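CLIP-associating protein (PDB 4G3A) tracks microtubule plus ends and stabilises dynamic microtubules during mitotic spindle formation, this chain being its N-terminal TOG-like domain of HEAT repeats. Local coordinates at residues K68-F73 with D104-K109; P93-R98 with L112-L117. All blocks are in the same frame, centred on the assembly; numbering follows the deposited sequence.

Interaction 1. Residues K68-F73 with D104-K109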
ATOM      1  N   LYS A  68      -1.078  14.429   3.298  1.00 41.62           N
ATOM      2  CA  LYS A  68      -1.202  14.622   4.737  1.00 34.63           C
ATOM      3  C   LYS A  68      -2.326  13.775   5.310  1.00 35.19           C
ATOM      4  O   LYS A  68      -2.199  13.246   6.408  1.00 40.31           O
ATOM      5  CB  LYS A  68      -1.414  16.100   5.074  1.00 39.94           C
ATOM      6  CG  LYS A  68      -0.236  16.996   4.736  1.00 51.12           C
ATOM      7  CD  LYS A  68       0.692  17.196   5.923  1.00 62.42           C
ATOM      8  CE  LYS A  68       2.005  16.464   5.728  1.00 72.42           C
ATOM      9  NZ  LYS A  68       2.521  16.615   4.331  1.00 79.86           N
ATOM     10  N   SER A  69      -3.424  13.644   4.567  1.00 36.07           N
ATOM     11  CA  SER A  69      -4.495  12.748   4.983  1.00 36.22           C
ATOM     12  C   SER A  69      -4.005  11.295   5.101  1.00 34.70           C
ATOM     13  O   SER A  69      -4.384  10.584   6.032  1.00 33.80           O
ATOM     14  CB  SER A  69      -5.684  12.838   4.032  1.00 40.41           C
ATOM     15  OG  SER A  69      -5.401  12.202   2.802  1.00 43.37           O
ATOM     16  N   LEU A  70      -3.163  10.862   4.164  1.00 35.92           N
ATOM     17  CA  LEU A  70      -2.544   9.528   4.235  1.00 33.91           C
ATOM     18  C   LEU A  70      -1.685   9.404   5.495  1.00 32.19           C
ATOM     19  O   LEU A  70      -1.786   8.437   6.245  1.00 32.26           O
ATOM     20  CB  LEU A  70      -1.678   9.264   3.001  1.00 30.87           C
ATOM     21  CG  LEU A  70      -2.393   9.086   1.661  1.00 29.65           C
ATOM     22  CD1 LEU A  70      -1.406   9.178   0.514  1.00 35.45           C
ATOM     23  CD2 LEU A  70      -3.140   7.757   1.623  1.00 29.47           C
ATOM     24  N   GLU A  71      -0.845  10.403   5.726  1.00 32.89           N
ATOM     25  CA  GLU A  71      -0.066  10.475   6.954  1.00 36.93           C
ATOM     26  C   GLU A  71      -0.970  10.506   8.188  1.00 36.25           C
ATOM     27  O   GLU A  71      -0.656   9.897   9.213  1.00 32.18           O
ATOM     28  CB  GLU A  71       0.846  11.703   6.920  1.00 38.68           C
ATOM     29  CG  GLU A  71       1.946  11.606   5.859  1.00 39.43           C
ATOM     30  CD  GLU A  71       2.802  12.865   5.764  1.00 49.56           C
ATOM     31  OE1 GLU A  71       2.983  13.370   4.639  1.00 54.98           O
ATOM     32  OE2 GLU A  71       3.291  13.350   6.805  1.00 52.67           O
ATOM     33  N   ALA A  72      -2.101  11.199   8.083  1.00 32.34           N
ATOM     34  CA  ALA A  72      -3.033  11.277   9.200  1.00 35.97           C
ATOM     35  C   ALA A  72      -3.617   9.903   9.457  1.00 39.06           C
ATOM     36  O   ALA A  72      -3.737   9.477  10.607  1.00 35.24           O
ATOM     37  CB  ALA A  72      -4.138  12.282   8.921  1.00 36.69           C
ATOM     38  N   PHE A  73      -3.990   9.210   8.381  1.00 30.06           N
ATOM     39  CA  PHE A  73      -4.529   7.872   8.521  1.00 30.87           C
ATOM     40  C   PHE A  73      -3.461   6.962   9.132  1.00 28.49           C
ATOM     41  O   PHE A  73      -3.759   6.143   9.994  1.00 30.73           O
ATOM     42  CB  PHE A  73      -5.039   7.330   7.174  1.00 30.09           C
ATOM     43  CG  PHE A  73      -6.431   7.807   6.804  1.00 34.52           C
ATOM     44  CD1 PHE A  73      -7.494   7.642   7.681  1.00 30.91           C
ATOM     45  CD2 PHE A  73      -6.679   8.387   5.569  1.00 39.79           C
ATOM     46  CE1 PHE A  73      -8.777   8.068   7.347  1.00 38.24           C
ATOM     47  CE2 PHE A  73      -7.962   8.823   5.224  1.00 37.69           C
ATOM     48  CZ  PHE A  73      -9.011   8.664   6.116  1.00 37.54           C
ATOM     49  N   ASP A 104       5.995  11.309  -6.419  1.00 52.35           N
ATOM     50  CA  ASP A 104       6.644  10.203  -5.719  1.00 52.47           C
ATOM     51  C   ASP A 104       6.354  10.145  -4.209  1.00 49.64           C
ATOM     52  O   ASP A 104       6.195   9.054  -3.661  1.00 47.94           O
ATOM     53  CB  ASP A 104       8.151  10.118  -6.022  1.00 65.37           C
ATOM     54  CG  ASP A 104       8.894  11.415  -5.743  1.00 77.12           C
ATOM     55  OD1 ASP A 104       8.254  12.412  -5.352  1.00 85.35           O
ATOM     56  OD2 ASP A 104      10.133  11.435  -5.922  1.00 79.17           O
ATOM     57  N   THR A 105       6.255  11.299  -3.547  1.00 49.71           N
ATOM     58  CA  THR A 105       6.051  11.319  -2.099  1.00 42.39           C
ATOM     59  C   THR A 105       4.647  10.848  -1.733  1.00 41.65           C
ATOM     60  O   THR A 105       4.432  10.291  -0.659  1.00 42.63           O
ATOM     61  CB  THR A 105       6.292  12.724  -1.464  1.00 53.99           C
ATOM     62  OG1 THR A 105       5.360  13.675  -1.995  1.00 45.75           O
ATOM     63  CG2 THR A 105       7.718  13.208  -1.706  1.00 61.65           C
ATOM     64  N   VAL A 106       3.686  11.087  -2.618  1.00 45.67           N
ATOM     65  CA  VAL A 106       2.328  10.615  -2.379  1.00 42.40           C
ATOM     66  C   VAL A 106       2.274   9.085  -2.431  1.00 39.99           C
ATOM     67  O   VAL A 106       1.675   8.446  -1.567  1.00 33.74           O
ATOM     68  CB  VAL A 106       1.318  11.250  -3.369  1.00 43.54           C
ATOM     69  CG1 VAL A 106      -0.014  10.557  -3.286  1.00 44.60           C
ATOM     70  CG2 VAL A 106       1.143  12.735  -3.072  1.00 42.76           C
ATOM     71  N   ARG A 107       2.919   8.492  -3.429  1.00 41.30           N
ATOM     72  CA  ARG A 107       2.966   7.031  -3.509  1.00 34.84           C
ATOM     73  C   ARG A 107       3.634   6.457  -2.260  1.00 32.15           C
ATOM     74  O   ARG A 107       3.208   5.435  -1.723  1.00 30.62           O
ATOM     75  CB  ARG A 107       3.721   6.583  -4.760  1.00 35.05           C
ATOM     76  CG  ARG A 107       3.114   7.094  -6.057  1.00 40.11           C
ATOM     77  CD  ARG A 107       3.684   6.357  -7.257  1.00 42.08           C
ATOM     78  NE  ARG A 107       5.130   6.526  -7.349  1.00 45.94           N
ATOM     79  CZ  ARG A 107       5.720   7.551  -7.957  1.00 50.99           C
ATOM     80  NH1 ARG A 107       4.986   8.495  -8.526  1.00 54.31           N
ATOM     81  NH2 ARG A 107       7.042   7.633  -7.993  1.00 54.36           N
ATOM     82  N   GLU A 108       4.685   7.126  -1.801  1.00 37.58           N
ATOM     83  CA  GLU A 108       5.426   6.683  -0.623  1.00 45.23           C
ATOM     84  C   GLU A 108       4.519   6.595   0.590  1.00 36.08           C
ATOM     85  O   GLU A 108       4.447   5.563   1.260  1.00 37.49           O
ATOM     86  CB  GLU A 108       6.566   7.649  -0.314  1.00 52.67           C
ATOM     87  CG  GLU A 108       7.825   7.424  -1.119  1.00 72.13           C
ATOM     88  CD  GLU A 108       8.774   8.609  -1.041  1.00 89.39           C
ATOM     89  OE1 GLU A 108       8.587   9.465  -0.146  1.00 90.67           O
ATOM     90  OE2 GLU A 108       9.701   8.683  -1.878  1.00 96.82           O
ATOM     91  N   LYS A 109       3.823   7.691   0.869  1.00 31.72           N
ATOM     92  CA  LYS A 109       2.969   7.746   2.049  1.00 35.43           C
ATOM     93  C   LYS A 109       1.816   6.759   1.925  1.00 31.07           C
ATOM     94  O   LYS A 109       1.357   6.204   2.920  1.00 29.66           O
ATOM     95  CB  LYS A 109       2.467   9.167   2.308  1.00 38.44           C
ATOM     96  CG  LYS A 109       3.587  10.188   2.519  1.00 39.88           C
ATOM     97  CD  LYS A 109       4.509   9.776   3.660  1.00 41.33           C
ATOM     98  CE  LYS A 109       5.647  10.778   3.855  1.00 48.17           C
ATOM     99  NZ  LYS A 109       6.602  10.316   4.887  1.00 43.93           N
TER
HETATM  100  O   HOH W   1       1.379   7.275   5.512  0.99 29.68           O

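Interaction 2. Residues P93-R98 with L112-L117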
ATOM      1  N   PRO A  93      -9.897   1.819  -0.959  1.00 38.02           N
ATOM      2  CA  PRO A  93      -9.980   2.019  -2.411  1.00 33.91           C
ATOM      3  C   PRO A  93      -9.271   3.287  -2.885  1.00 36.60           C
ATOM      4  O   PRO A  93      -8.757   3.301  -3.993  1.00 34.17           O
ATOM      5  CB  PRO A  93     -11.492   2.121  -2.660  1.00 43.15           C
ATOM      6  CG  PRO A  93     -12.095   1.327  -1.546  1.00 42.86           C
ATOM      7  CD  PRO A  93     -11.227   1.594  -0.355  1.00 38.43           C
ATOM      8  N   HIS A  94      -9.232   4.335  -2.068  1.00 33.70           N
ATOM      9  CA  HIS A  94      -8.603   5.585  -2.500  1.00 26.94           C
ATOM     10  C   HIS A  94      -7.090   5.613  -2.247  1.00 29.77           C
ATOM     11  O   HIS A  94      -6.347   6.311  -2.938  1.00 29.77           O
ATOM     12  CB  HIS A  94      -9.316   6.771  -1.849  1.00 31.42           C
ATOM     13  CG  HIS A  94     -10.785   6.765  -2.111  1.00 35.45           C
ATOM     14  ND1 HIS A  94     -11.707   6.364  -1.165  1.00 41.19           N
ATOM     15  CD2 HIS A  94     -11.487   7.034  -3.231  1.00 40.96           C
ATOM     16  CE1 HIS A  94     -12.917   6.426  -1.685  1.00 49.49           C
ATOM     17  NE2 HIS A  94     -12.814   6.826  -2.942  1.00 51.36           N
ATOM     18  N   VAL A  95      -6.652   4.864  -1.244  1.00 29.02           N
ATOM     19  CA  VAL A  95      -5.233   4.673  -1.008  1.00 33.23           C
ATOM     20  C   VAL A  95      -4.634   3.925  -2.193  1.00 32.58           C
ATOM     21  O   VAL A  95      -3.562   4.266  -2.678  1.00 29.22           O
ATOM     22  CB  VAL A  95      -4.995   3.872   0.263  1.00 32.70           C
ATOM     23  CG1 VAL A  95      -3.505   3.607   0.435  1.00 33.37           C
ATOM     24  CG2 VAL A  95      -5.561   4.643   1.461  1.00 30.20           C
ATOM     25  N   ILE A  96      -5.351   2.915  -2.662  1.00 27.24           N
ATOM     26  CA  ILE A  96      -4.947   2.178  -3.855  1.00 27.03           C
ATOM     27  C   ILE A  96      -4.727   3.123  -5.032  1.00 32.87           C
ATOM     28  O   ILE A  96      -3.667   3.095  -5.665  1.00 33.35           O
ATOM     29  CB  ILE A  96      -5.998   1.112  -4.226  1.00 27.48           C
ATOM     30  CG1 ILE A  96      -5.958  -0.035  -3.208  1.00 25.42           C
ATOM     31  CG2 ILE A  96      -5.766   0.591  -5.664  1.00 29.74           C
ATOM     32  CD1 ILE A  96      -7.066  -1.058  -3.395  1.00 35.30           C
ATOM     33  N   ASP A  97      -5.721   3.964  -5.321  1.00 30.27           N
ATOM     34  CA  ASP A  97      -5.598   4.949  -6.389  1.00 30.58           C
ATOM     35  C   ASP A  97      -4.352   5.819  -6.230  1.00 40.12           C
ATOM     36  O   ASP A  97      -3.727   6.189  -7.218  1.00 37.79           O
ATOM     37  CB  ASP A  97      -6.843   5.841  -6.463  1.00 41.82           C
ATOM     38  CG  ASP A  97      -8.037   5.130  -7.084  1.00 50.30           C
ATOM     39  OD1 ASP A  97      -7.846   4.066  -7.718  1.00 54.16           O
ATOM     40  OD2 ASP A  97      -9.162   5.630  -6.930  1.00 56.26           O
ATOM     41  N   ARG A  98      -3.992   6.150  -4.994  1.00 36.25           N
ATOM     42  CA  ARG A  98      -2.820   6.993  -4.764  1.00 31.02           C
ATOM     43  C   ARG A  98      -1.501   6.254  -5.014  1.00 34.37           C
ATOM     44  O   ARG A  98      -0.437   6.878  -5.105  1.00 34.23           O
ATOM     45  CB  ARG A  98      -2.835   7.572  -3.354  1.00 32.34           C
ATOM     46  CG  ARG A  98      -3.964   8.563  -3.094  1.00 35.84           C
ATOM     47  CD  ARG A  98      -3.756   9.870  -3.853  1.00 40.60           C
ATOM     48  NE  ARG A  98      -4.936  10.737  -3.773  1.00 44.14           N
ATOM     49  CZ  ARG A  98      -5.004  11.971  -4.274  1.00 50.09           C
ATOM     50  NH1 ARG A  98      -3.958  12.507  -4.894  1.00 50.15           N
ATOM     51  NH2 ARG A  98      -6.123  12.677  -4.152  1.00 43.08           N
ATOM     52  N   LEU A 112       3.318   3.470   2.675  1.00 26.22           N
ATOM     53  CA  LEU A 112       3.574   3.439   4.111  1.00 30.55           C
ATOM     54  C   LEU A 112       2.277   3.193   4.904  1.00 25.43           C
ATOM     55  O   LEU A 112       2.271   2.430   5.863  1.00 31.83           O
ATOM     56  CB  LEU A 112       4.302   4.716   4.557  1.00 31.97           C
ATOM     57  CG  LEU A 112       4.670   4.876   6.035  1.00 40.73           C
ATOM     58  CD1 LEU A 112       5.214   3.587   6.649  1.00 41.20           C
ATOM     59  CD2 LEU A 112       5.662   6.020   6.207  1.00 48.45           C
ATOM     60  N   LEU A 113       1.178   3.817   4.494  1.00 28.69           N
ATOM     61  CA  LEU A 113      -0.126   3.529   5.097  1.00 23.51           C
ATOM     62  C   LEU A 113      -0.454   2.038   5.021  1.00 28.36           C
ATOM     63  O   LEU A 113      -0.954   1.442   5.992  1.00 26.06           O
ATOM     64  CB  LEU A 113      -1.241   4.352   4.411  1.00 24.54           C
ATOM     65  CG  LEU A 113      -2.655   4.237   4.995  1.00 27.53           C
ATOM     66  CD1 LEU A 113      -3.555   5.473   4.641  1.00 23.16           C
ATOM     67  CD2 LEU A 113      -3.336   2.935   4.575  1.00 31.49           C
ATOM     68  N   LEU A 114      -0.185   1.432   3.862  1.00 30.63           N
ATOM     69  CA  LEU A 114      -0.420  -0.001   3.696  1.00 23.58           C
ATOM     70  C   LEU A 114       0.455  -0.824   4.649  1.00 24.66           C
ATOM     71  O   LEU A 114      -0.022  -1.752   5.289  1.00 21.54           O
ATOM     72  CB  LEU A 114      -0.199  -0.446   2.240  1.00 27.20           C
ATOM     73  CG  LEU A 114      -1.138   0.173   1.197  1.00 24.07           C
ATOM     74  CD1 LEU A 114      -0.731  -0.273  -0.205  1.00 22.94           C
ATOM     75  CD2 LEU A 114      -2.583  -0.194   1.491  1.00 23.52           C
ATOM     76  N   ARG A 115       1.733  -0.487   4.757  1.00 27.90           N
ATOM     77  CA  ARG A 115       2.596  -1.212   5.692  1.00 28.43           C
ATOM     78  C   ARG A 115       2.132  -1.020   7.145  1.00 32.58           C
ATOM     79  O   ARG A 115       2.189  -1.946   7.958  1.00 30.31           O
ATOM     80  CB  ARG A 115       4.062  -0.804   5.503  1.00 23.42           C
ATOM     81  CG  ARG A 115       4.628  -1.216   4.132  1.00 29.18           C
ATOM     82  CD  ARG A 115       6.162  -1.206   4.116  1.00 33.43           C
ATOM     83  NE  ARG A 115       6.716   0.130   4.321  1.00 36.67           N
ATOM     84  CZ  ARG A 115       6.921   1.007   3.341  1.00 43.17           C
ATOM     85  NH1 ARG A 115       6.609   0.693   2.091  1.00 38.79           N
ATOM     86  NH2 ARG A 115       7.434   2.199   3.605  1.00 38.06           N
ATOM     87  N   ASP A 116       1.656   0.182   7.462  1.00 29.29           N
ATOM     88  CA  ASP A 116       1.169   0.470   8.809  1.00 29.81           C
ATOM     89  C   ASP A 116      -0.054  -0.378   9.162  1.00 24.42           C
ATOM     90  O   ASP A 116      -0.164  -0.876  10.281  1.00 26.32           O
ATOM     91  CB  ASP A 116       0.880   1.967   8.993  1.00 30.38           C
ATOM     92  CG  ASP A 116       2.149   2.813   9.049  1.00 35.29           C
ATOM     93  OD1 ASP A 116       3.225   2.297   9.433  1.00 35.48           O
ATOM     94  OD2 ASP A 116       2.069   4.007   8.707  1.00 38.09           O
ATOM     95  N   LEU A 117      -0.961  -0.567   8.210  1.00 24.32           N
ATOM     96  CA  LEU A 117      -2.110  -1.448   8.431  1.00 25.27           C
ATOM     97  C   LEU A 117      -1.680  -2.838   8.910  1.00 32.95           C
ATOM     98  O   LEU A 117      -2.314  -3.443   9.775  1.00 29.94           O
ATOM     99  CB  LEU A 117      -2.944  -1.590   7.153  1.00 26.62           C
ATOM    100  CG  LEU A 117      -3.750  -0.398   6.622  1.00 25.00           C
ATOM    101  CD1 LEU A 117      -4.307  -0.689   5.231  1.00 28.74           C
ATOM    102  CD2 LEU A 117      -4.901  -0.030   7.584  1.00 28.22           C
TER

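Interaction 1. Residues K68-F73 with D104-K109
Lys109 and Glu71 both start with CG anti to the carbonyl carbon, but the lysine then bends at chi2 (-56°) while the glutamate runs straight on, and this lays the two chains across one another. Their methylenes do the touching: Glu71 CG meets Lys109 CD at 3.8 Å. The charged ends stay apart, with Glu71 OE1 4.7 Å from Lys109 NZ, too far for a salt bridge, though the opposite charges probably still attract weakly. Glu71 OE1 instead forms a salt bridge with Lys68 NZ at 3.3 Å, whose hydrogen bond is weak. Long chains that are oily near the root and charged at the end suit this partly exposed margin. On the buried side Leu70, a branched apolar residue, rests CD1 on the carbonyl O of Val106 at 3.8 Å, with Val106 CG1 a little farther off. A water joins the backbones, donating to Lys109 O at 2.8 Å and weakly to Leu70 O. The segments run nearly parallel, at 17° with axes 9.5 Å apart, as equivalent helices of successive HEAT repeats do. Leu70 also reaches Leu58 of helix 47-58 and Val95 of helix 88-98, while Val106 packs on Phe63 and Gln67 of helix 63-80.

Interaction 2. Residues P93-R98 with L112-L117
Val95 presses its two methyls against Leu113 and Leu114, joining the paired helices 88-98 and 104-119 of a single HEAT repeat, the second of this TOG-like domain. Of the three residues Val95 has the most surface buried by the contact. Its bond from CA to CB points at the partner helix, and with CG1 anti to the backbone N (chi1 176°) the two branches divide the work: CG2 meets Leu113 CD1 at 3.9 Å, while CG1 touches both Leu114 CD2 and Leu113 CD2. A short, beta-branched side chain suits this place, because it offers two methyls close to its own backbone and leaves room for the longer leucines opposite.

Leu113 also points toward its partner and crosses Val95 at a slant, touching it with both methyls. Leu114 starts off to one side of the contact; its chain swings CD2 back to Val95, and the two side chains run antiparallel alongside each other. Leucine suits both places, being long enough to extend from helix 104-119 to the short valine and wholly apolar in an interior contact that offers no polar partner across it. The same residues reach beyond the repeat: Leu113 packs on Ser74 of helix 63-80, and Leu114 on Thr151 of helix 142-159. Neighbouring Ile96, whose CB points away from helix 104-119, packs on Leu132, Ser135 and Cys136 of helix 125-136, so successive residues of helix 88-98 serve different partners. The nearest CA atoms, of Val95 and Leu113, are 8.0 Å apart, and the methyls fill the interval; Val95 CG1 lies 4.1 Å from Leu114 CD2.

From the N terminus the chain passes through 68-73 in helix 63-80, then 93-98 in helix 88-98, and finally both segments of helix 104-119, first 104-109 and then 112-117. Interaction 1 closes a loop of 30 residues and interaction 2 one of 13; their segments alternate, so the loops cross. Interaction 1 joins HEAT repeat 1 to repeat 2, whereas interaction 2 holds together the two helices of repeat 2. Their centres lie 8 Å apart, and they meet where Phe73 CB touches Leu113 CD1 at 3.5 Å and Val106 CG1 packs on Arg98 CD. Helix 104-119 thus takes part in both, tying the stack between repeats to the packing within one.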